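Ribulose bisphosphate carboxylase (Hyperthermus butylicus DSM 5456, PDB 6HUN) probably adds carbon dioxide and water to ribulose 1,5-bisphosphate to give two molecules of 3-phosphoglycerate, using magnesium, in an archaeal AMP degradation pathway. Local coordinates at residues 199-204 and 263-268; 240-245 and 256-261. All blocks are in the same frame, centred on the assembly; numbering follows the deposited sequence.

Contact 1: residues 199-204 and 263-268; sequences IDLVKD and NKFIMI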
ATOM      1  N   ILE A 199      20.083 -19.413  18.344  1.00 47.00           N
ATOM      2  CA  ILE A 199      19.432 -18.577  17.328  1.00 50.85           C
ATOM      3  C   ILE A 199      20.159 -17.231  17.289  1.00 50.12           C
ATOM      4  O   ILE A 199      20.736 -16.788  18.292  1.00 55.43           O
ATOM      5  CB  ILE A 199      17.921 -18.451  17.592  1.00 48.09           C
ATOM      6  CG1 ILE A 199      17.249 -19.813  17.461  1.00 54.83           C
ATOM      7  CG2 ILE A 199      17.239 -17.412  16.630  1.00 43.48           C
ATOM      8  CD1 ILE A 199      17.741 -20.637  16.312  1.00 55.88           C
ATOM      9  N   ASP A 200      20.250 -16.644  16.092  1.00 46.55           N
ATOM     10  CA  ASP A 200      21.059 -15.450  15.856  1.00 43.91           C
ATOM     11  C   ASP A 200      20.237 -14.180  16.034  1.00 43.50           C
ATOM     12  O   ASP A 200      20.765 -13.188  16.536  1.00 43.04           O
ATOM     13  CB  ASP A 200      21.652 -15.466  14.443  1.00 40.12           C
ATOM     14  CG  ASP A 200      22.346 -16.787  14.121  1.00 48.78           C
ATOM     15  OD1 ASP A 200      23.345 -17.154  14.830  1.00 54.28           O
ATOM     16  OD2 ASP A 200      21.872 -17.449  13.168  1.00 43.11           O
ATOM     17  N   LEU A 201      18.970 -14.222  15.657  1.00 40.33           N
ATOM     18  CA  LEU A 201      18.103 -13.035  15.634  1.00 39.73           C
ATOM     19  C   LEU A 201      16.784 -13.369  16.298  1.00 43.83           C
ATOM     20  O   LEU A 201      16.169 -14.398  15.986  1.00 45.15           O
ATOM     21  CB  LEU A 201      17.846 -12.534  14.216  1.00 39.04           C
ATOM     22  CG  LEU A 201      19.069 -12.132  13.411  1.00 38.66           C
ATOM     23  CD1 LEU A 201      18.646 -12.065  11.966  1.00 33.22           C
ATOM     24  CD2 LEU A 201      19.592 -10.769  13.850  1.00 41.29           C
ATOM     25  N   VAL A 202      16.348 -12.513  17.236  1.00 36.32           N
ATOM     26  CA  VAL A 202      14.989 -12.601  17.746  1.00 41.73           C
ATOM     27  C   VAL A 202      14.168 -11.568  16.976  1.00 37.16           C
ATOM     28  O   VAL A 202      14.663 -10.492  16.648  1.00 38.20           O
ATOM     29  CB  VAL A 202      14.942 -12.390  19.277  1.00 49.15           C
ATOM     30  CG1 VAL A 202      15.744 -11.199  19.665  1.00 49.76           C
ATOM     31  CG2 VAL A 202      13.495 -12.266  19.772  1.00 52.22           C
ATOM     32  N   LYS A 203      12.972 -11.939  16.588  1.00 36.08           N
ATOM     33  CA  LYS A 203      12.211 -11.117  15.645  1.00 36.38           C
ATOM     34  C   LYS A 203      10.855 -10.789  16.214  1.00 39.25           C
ATOM     35  O   LYS A 203      10.114 -11.684  16.624  1.00 38.97           O
ATOM     36  CB  LYS A 203      12.055 -11.853  14.316  1.00 39.91           C
ATOM     37  CG  LYS A 203      11.368 -11.123  13.143  1.00 37.82           C
ATOM     38  CD  LYS A 203      11.319 -12.180  12.014  1.00 37.55           C
ATOM     39  CE  LYS A 203      10.692 -11.656  10.746  1.00 42.45           C
ATOM     40  NZ  LYS A 203       9.375 -12.299  10.386  1.00 42.95           N
ATOM     41  N   ASP A 204      10.487  -9.506  16.163  1.00 37.25           N
ATOM     42  CA  ASP A 204       9.143  -9.135  16.536  1.00 33.92           C
ATOM     43  C   ASP A 204       8.176  -9.654  15.494  1.00 37.40           C
ATOM     44  O   ASP A 204       8.507  -9.742  14.308  1.00 33.78           O
ATOM     45  CB  ASP A 204       9.004  -7.601  16.564  1.00 29.67           C
ATOM     46  CG  ASP A 204       9.494  -6.975  17.828  1.00 38.08           C
ATOM     47  OD1 ASP A 204       9.839  -7.689  18.852  1.00 39.79           O
ATOM     48  OD2 ASP A 204       9.556  -5.724  17.778  1.00 40.10           O
ATOM     49  N   ASN A 263      21.835  -1.857  19.044  1.00 45.45           N
ATOM     50  CA  ASN A 263      21.283  -2.881  18.155  1.00 42.64           C
ATOM     51  C   ASN A 263      21.471  -2.432  16.707  1.00 42.45           C
ATOM     52  O   ASN A 263      21.493  -1.229  16.414  1.00 40.91           O
ATOM     53  CB  ASN A 263      19.794  -3.121  18.449  1.00 41.11           C
ATOM     54  CG  ASN A 263      19.227  -4.335  17.709  1.00 44.19           C
ATOM     55  OD1 ASN A 263      19.671  -5.454  17.937  1.00 43.49           O
ATOM     56  ND2 ASN A 263      18.219  -4.114  16.829  1.00 36.19           N
ATOM     57  N   LYS A 264      21.610  -3.405  15.795  1.00 39.14           N
ATOM     58  CA  LYS A 264      22.033  -3.119  14.435  1.00 37.98           C
ATOM     59  C   LYS A 264      20.915  -3.331  13.417  1.00 34.97           C
ATOM     60  O   LYS A 264      21.154  -3.150  12.215  1.00 33.98           O
ATOM     61  CB  LYS A 264      23.219  -3.965  14.041  1.00 38.99           C
ATOM     62  CG  LYS A 264      24.479  -3.647  14.927  1.00 42.33           C
ATOM     63  CD  LYS A 264      24.899  -2.213  14.636  1.00 46.03           C
ATOM     64  CE  LYS A 264      25.893  -2.169  13.460  1.00 46.79           C
ATOM     65  NZ  LYS A 264      26.331  -0.777  13.109  1.00 47.71           N
ATOM     66  N   PHE A 265      19.721  -3.648  13.877  1.00 33.81           N
ATOM     67  CA  PHE A 265      18.628  -4.009  12.971  1.00 31.19           C
ATOM     68  C   PHE A 265      17.346  -3.269  13.353  1.00 30.38           C
ATOM     69  O   PHE A 265      17.039  -3.097  14.548  1.00 32.67           O
ATOM     70  CB  PHE A 265      18.326  -5.496  13.017  1.00 31.33           C
ATOM     71  CG  PHE A 265      19.476  -6.366  12.630  1.00 35.20           C
ATOM     72  CD1 PHE A 265      19.553  -6.855  11.317  1.00 31.15           C
ATOM     73  CD2 PHE A 265      20.453  -6.719  13.566  1.00 35.55           C
ATOM     74  CE1 PHE A 265      20.577  -7.654  10.915  1.00 32.90           C
ATOM     75  CE2 PHE A 265      21.509  -7.585  13.173  1.00 36.38           C
ATOM     76  CZ  PHE A 265      21.545  -8.031  11.822  1.00 33.28           C
ATOM     77  N   ILE A 266      16.544  -2.912  12.322  1.00 28.34           N
ATOM     78  CA  ILE A 266      15.156  -2.496  12.501  1.00 27.29           C
ATOM     79  C   ILE A 266      14.325  -3.306  11.525  1.00 28.50           C
ATOM     80  O   ILE A 266      14.829  -3.737  10.482  1.00 31.58           O
ATOM     81  CB  ILE A 266      14.945  -0.957  12.287  1.00 27.45           C
ATOM     82  CG1 ILE A 266      15.489  -0.558  10.906  1.00 29.18           C
ATOM     83  CG2 ILE A 266      15.675  -0.225  13.451  1.00 30.02           C
ATOM     84  CD1 ILE A 266      15.197   0.953  10.420  1.00 30.63           C
ATOM     85  N   MET A 267      13.061  -3.538  11.871  1.00 27.32           N
ATOM     86  CA  MET A 267      12.094  -4.132  10.971  1.00 22.57           C
ATOM     87  C   MET A 267      11.002  -3.124  10.674  1.00 24.79           C
ATOM     88  O   MET A 267      10.554  -2.412  11.581  1.00 25.60           O
ATOM     89  CB  MET A 267      11.487  -5.403  11.607  1.00 24.85           C
ATOM     90  CG  MET A 267      10.329  -6.002  10.836  1.00 30.89           C
ATOM     91  SD  MET A 267       9.996  -7.511  11.834  1.00 41.26           S
ATOM     92  CE  MET A 267       8.233  -7.650  11.716  1.00 36.89           C
ATOM     93  N   ILE A 268      10.530  -3.130   9.423  1.00 20.68           N
ATOM     94  CA  ILE A 268       9.437  -2.244   9.006  1.00 20.68           C
ATOM     95  C   ILE A 268       8.486  -3.012   8.092  1.00 21.72           C
ATOM     96  O   ILE A 268       8.910  -3.821   7.246  1.00 21.52           O
ATOM     97  CB  ILE A 268       9.941  -0.975   8.337  1.00 25.40           C
ATOM     98  CG1 ILE A 268       8.723  -0.072   8.022  1.00 22.92           C
ATOM     99  CG2 ILE A 268      10.682  -1.276   7.017  1.00 24.94           C
ATOM    100  CD1 ILE A 268       9.142   1.321   7.773  1.00 28.52           C
TER

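Contact 2: residues 240-245 and 256-261; sequences YLANVT and KLVADY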
ATOM      1  N   TYR A 240      18.448  -8.054  17.170  1.00 41.18           N
ATOM      2  CA  TYR A 240      17.008  -8.011  17.418  1.00 36.14           C
ATOM      3  C   TYR A 240      16.336  -7.321  16.229  1.00 33.02           C
ATOM      4  O   TYR A 240      16.757  -6.219  15.853  1.00 33.52           O
ATOM      5  CB  TYR A 240      16.744  -7.231  18.712  1.00 39.89           C
ATOM      6  CG  TYR A 240      15.316  -7.006  19.120  1.00 37.23           C
ATOM      7  CD1 TYR A 240      14.286  -7.832  18.680  1.00 36.73           C
ATOM      8  CD2 TYR A 240      14.979  -5.918  19.925  1.00 41.13           C
ATOM      9  CE1 TYR A 240      12.966  -7.594  19.069  1.00 40.11           C
ATOM     10  CE2 TYR A 240      13.679  -5.679  20.319  1.00 40.72           C
ATOM     11  CZ  TYR A 240      12.683  -6.504  19.893  1.00 41.20           C
ATOM     12  OH  TYR A 240      11.400  -6.256  20.298  1.00 41.12           O
ATOM     13  N   LEU A 241      15.353  -7.977  15.606  1.00 31.25           N
ATOM     14  CA  LEU A 241      14.641  -7.336  14.481  1.00 28.90           C
ATOM     15  C   LEU A 241      13.459  -6.634  15.142  1.00 34.80           C
ATOM     16  O   LEU A 241      12.370  -7.188  15.270  1.00 31.79           O
ATOM     17  CB  LEU A 241      14.230  -8.345  13.390  1.00 31.62           C
ATOM     18  CG  LEU A 241      15.324  -9.283  12.831  1.00 37.96           C
ATOM     19  CD1 LEU A 241      14.769 -10.383  11.868  1.00 37.11           C
ATOM     20  CD2 LEU A 241      16.467  -8.485  12.170  1.00 36.28           C
ATOM     21  N   ALA A 242      13.697  -5.397  15.580  1.00 38.54           N
ATOM     22  CA  ALA A 242      12.728  -4.620  16.339  1.00 36.28           C
ATOM     23  C   ALA A 242      11.778  -3.937  15.386  1.00 31.96           C
ATOM     24  O   ALA A 242      12.212  -3.222  14.474  1.00 28.18           O
ATOM     25  CB  ALA A 242      13.419  -3.551  17.194  1.00 35.52           C
ATOM     26  N   ASN A 243      10.488  -4.110  15.620  1.00 29.55           N
ATOM     27  CA  ASN A 243       9.485  -3.576  14.694  1.00 28.10           C
ATOM     28  C   ASN A 243       9.259  -2.079  14.982  1.00 29.15           C
ATOM     29  O   ASN A 243       8.689  -1.717  16.015  1.00 30.21           O
ATOM     30  CB  ASN A 243       8.201  -4.383  14.807  1.00 30.07           C
ATOM     31  CG  ASN A 243       7.298  -4.183  13.591  1.00 31.44           C
ATOM     32  OD1 ASN A 243       7.391  -3.179  12.934  1.00 26.59           O
ATOM     33  ND2 ASN A 243       6.498  -5.186  13.238  1.00 36.31           N
ATOM     34  N   VAL A 244       9.698  -1.225  14.062  1.00 29.36           N
ATOM     35  CA  VAL A 244       9.571   0.234  14.203  1.00 31.31           C
ATOM     36  C   VAL A 244       8.408   0.768  13.385  1.00 30.55           C
ATOM     37  O   VAL A 244       8.286   1.997  13.202  1.00 29.11           O
ATOM     38  CB  VAL A 244      10.882   0.960  13.831  1.00 29.25           C
ATOM     39  CG1 VAL A 244      12.037   0.543  14.762  1.00 31.53           C
ATOM     40  CG2 VAL A 244      11.246   0.671  12.351  1.00 26.21           C
ATOM     41  N   THR A 245       7.560  -0.124  12.868  1.00 26.26           N
ATOM     42  CA  THR A 245       6.369   0.281  12.117  1.00 29.03           C
ATOM     43  C   THR A 245       5.525   1.237  12.964  1.00 25.51           C
ATOM     44  O   THR A 245       5.066   0.892  14.057  1.00 29.94           O
ATOM     45  CB  THR A 245       5.590  -0.970  11.697  1.00 29.76           C
ATOM     46  OG1 THR A 245       6.427  -1.835  10.852  1.00 24.28           O
ATOM     47  CG2 THR A 245       4.290  -0.591  10.882  1.00 28.06           C
ATOM     48  N   LYS A 256      16.021   5.688  16.365  1.00 39.47           N
ATOM     49  CA  LYS A 256      17.140   6.224  17.154  1.00 42.65           C
ATOM     50  C   LYS A 256      17.315   5.449  18.455  1.00 44.27           C
ATOM     51  O   LYS A 256      18.452   5.153  18.854  1.00 46.07           O
ATOM     52  CB  LYS A 256      16.925   7.718  17.430  1.00 44.66           C
ATOM     53  CG  LYS A 256      18.131   8.412  18.167  1.00 48.36           C
ATOM     54  CD  LYS A 256      17.889   9.908  18.199  1.00 51.94           C
ATOM     55  CE  LYS A 256      18.862  10.591  19.207  1.00 58.77           C
ATOM     56  NZ  LYS A 256      20.254  10.238  18.864  1.00 63.00           N
ATOM     57  N   LEU A 257      16.219   5.041  19.109  1.00 43.84           N
ATOM     58  CA  LEU A 257      16.373   4.247  20.332  1.00 45.62           C
ATOM     59  C   LEU A 257      17.062   2.916  20.044  1.00 44.58           C
ATOM     60  O   LEU A 257      17.908   2.464  20.824  1.00 48.35           O
ATOM     61  CB  LEU A 257      15.020   3.997  20.984  1.00 45.42           C
ATOM     62  CG  LEU A 257      14.282   5.062  21.793  1.00 49.58           C
ATOM     63  CD1 LEU A 257      12.889   4.507  22.016  1.00 46.42           C
ATOM     64  CD2 LEU A 257      15.013   5.337  23.145  1.00 54.74           C
ATOM     65  N   VAL A 258      16.686   2.257  18.940  1.00 41.51           N
ATOM     66  CA  VAL A 258      17.380   1.030  18.522  1.00 40.58           C
ATOM     67  C   VAL A 258      18.873   1.296  18.350  1.00 42.21           C
ATOM     68  O   VAL A 258      19.732   0.538  18.833  1.00 43.63           O
ATOM     69  CB  VAL A 258      16.752   0.497  17.212  1.00 37.24           C
ATOM     70  CG1 VAL A 258      17.740  -0.573  16.603  1.00 36.70           C
ATOM     71  CG2 VAL A 258      15.407  -0.082  17.513  1.00 36.08           C
ATOM     72  N   ALA A 259      19.205   2.344  17.607  1.00 42.16           N
ATOM     73  CA  ALA A 259      20.605   2.700  17.390  1.00 44.02           C
ATOM     74  C   ALA A 259      21.317   3.019  18.717  1.00 47.61           C
ATOM     75  O   ALA A 259      22.425   2.532  18.969  1.00 49.29           O
ATOM     76  CB  ALA A 259      20.679   3.904  16.438  1.00 43.74           C
ATOM     77  N   ASP A 260      20.689   3.834  19.582  1.00 49.07           N
ATOM     78  CA  ASP A 260      21.340   4.210  20.848  1.00 52.83           C
ATOM     79  C   ASP A 260      21.594   3.018  21.755  1.00 53.89           C
ATOM     80  O   ASP A 260      22.504   3.079  22.594  1.00 57.07           O
ATOM     81  CB  ASP A 260      20.489   5.235  21.592  1.00 55.79           C
ATOM     82  CG  ASP A 260      20.471   6.564  20.884  1.00 56.37           C
ATOM     83  OD1 ASP A 260      21.370   6.730  20.020  1.00 59.58           O
ATOM     84  OD2 ASP A 260      19.604   7.425  21.171  1.00 58.59           O
ATOM     85  N   TYR A 261      20.789   1.951  21.644  1.00 51.59           N
ATOM     86  CA  TYR A 261      21.026   0.745  22.435  1.00 53.51           C
ATOM     87  C   TYR A 261      22.003  -0.210  21.780  1.00 51.97           C
ATOM     88  O   TYR A 261      22.208  -1.310  22.306  1.00 52.70           O
ATOM     89  CB  TYR A 261      19.719   0.003  22.743  1.00 51.17           C
ATOM     90  CG  TYR A 261      18.933   0.568  23.911  1.00 55.48           C
ATOM     91  CD1 TYR A 261      19.263   0.269  25.220  1.00 66.23           C
ATOM     92  CD2 TYR A 261      17.878   1.407  23.701  1.00 52.22           C
ATOM     93  CE1 TYR A 261      18.538   0.793  26.266  1.00 63.71           C
ATOM     94  CE2 TYR A 261      17.157   1.919  24.723  1.00 57.56           C
ATOM     95  CZ  TYR A 261      17.489   1.613  26.002  1.00 64.85           C
ATOM     96  OH  TYR A 261      16.749   2.159  27.017  1.00 70.99           O
TER

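Contact 1: residues 199-204 and 263-268
L201 meets F265 through one methyl group. CD2 of L201 sits over a face of the F265 ring, 4.0 Å from the ring centroid and 20° off the ring normal. This is a CH-pi contact, displaced toward the rim, with CD2 of L201 3.8 Å from CE2 of F265. The two side chains cross at about a right angle. In both residues CG lies anti to the carbonyl carbon (chi1 near -60° in each), which sends each side chain across the gap toward the other.

Strands 201-203 and 265-269 belong to the eight-stranded parallel barrel of the Rubisco catalytic domain. They are not neighbours in it. Strand 239-243 runs between them, so no backbone pairing joins them; side chains of one reach the side chains or backbone of the other.

Farther along, M267 reaches across to D204, just after strand 201-203. Its chain is extended through chi1 and chi2 and bends at chi3 (145°). CE of M267 comes to 3.3 Å from the backbone O of D204, and SD of M267 lies 4.1 Å from CG of K203. K203, predicted to bind magnesium once carbamylated, is unmodified here. Its NZ is hydrogen-bonded to OE1 of Q403, close to a bound calcium ion. The carboxylate of D204 is held elsewhere: OD1 is hydrogen-bonded to OH of Y240, and OD2 forms a salt bridge with R219. M267 also touches H295, a predicted proton acceptor.

Contact 2: residues 240-245 and 256-261
This contact lies within the beta-alpha-beta unit formed by strand 239-243, helix 248-260 and strand 265-269. Between 240-245 and 256-261, V258 carries the packing; V244 also meets M251 and I255 earlier in the helix. V258 points its CG2 methyl at the strand, 4.0 Å from CB of A242. The same methyl is 4.4 Å from CG1 of V244. CG2 lies anti to the carbonyl carbon of V258, while CG1 takes the place anti to the backbone N (chi1 165°). The side chain of V258 also touches I266 on the next strand. On the strand side, CB of A242 lies over a face of the Y240 ring, offset toward its rim.

CB of N243 points away from the helix. The backbone N of T245 donates to OD1 of N243 at 3.1 Å, closing an Asx turn. OG1 of T245 donates to OD1 of N243 at 2.7 Å, in the carbonyl plane. With ND2 hydrogen-bonded to O of D205, these bonds help set the rotation of the amide. Small apolar side chains here join an outer helix to an inner strand, the layering of a TIM barrel.

How the contacts relate
From the N terminus, the chain first runs through 199-204, then through 240-245 and 256-261, and last through 263-268. Contact 2 therefore closes a short loop wholly within the longer one closed by contact 1. Contact 1 joins the second and fourth barrel strands, with the third between them. Contact 2 sets the helix that follows the third strand against that strand's outer side. The two contacts touch directly, their centres about 8 Å apart. Y240 bridges them: besides its link to 199-204, its backbone O probably accepts a hydrogen bond from ND2 of N263. Together they tie three successive strands and one helix of the catalytic barrel.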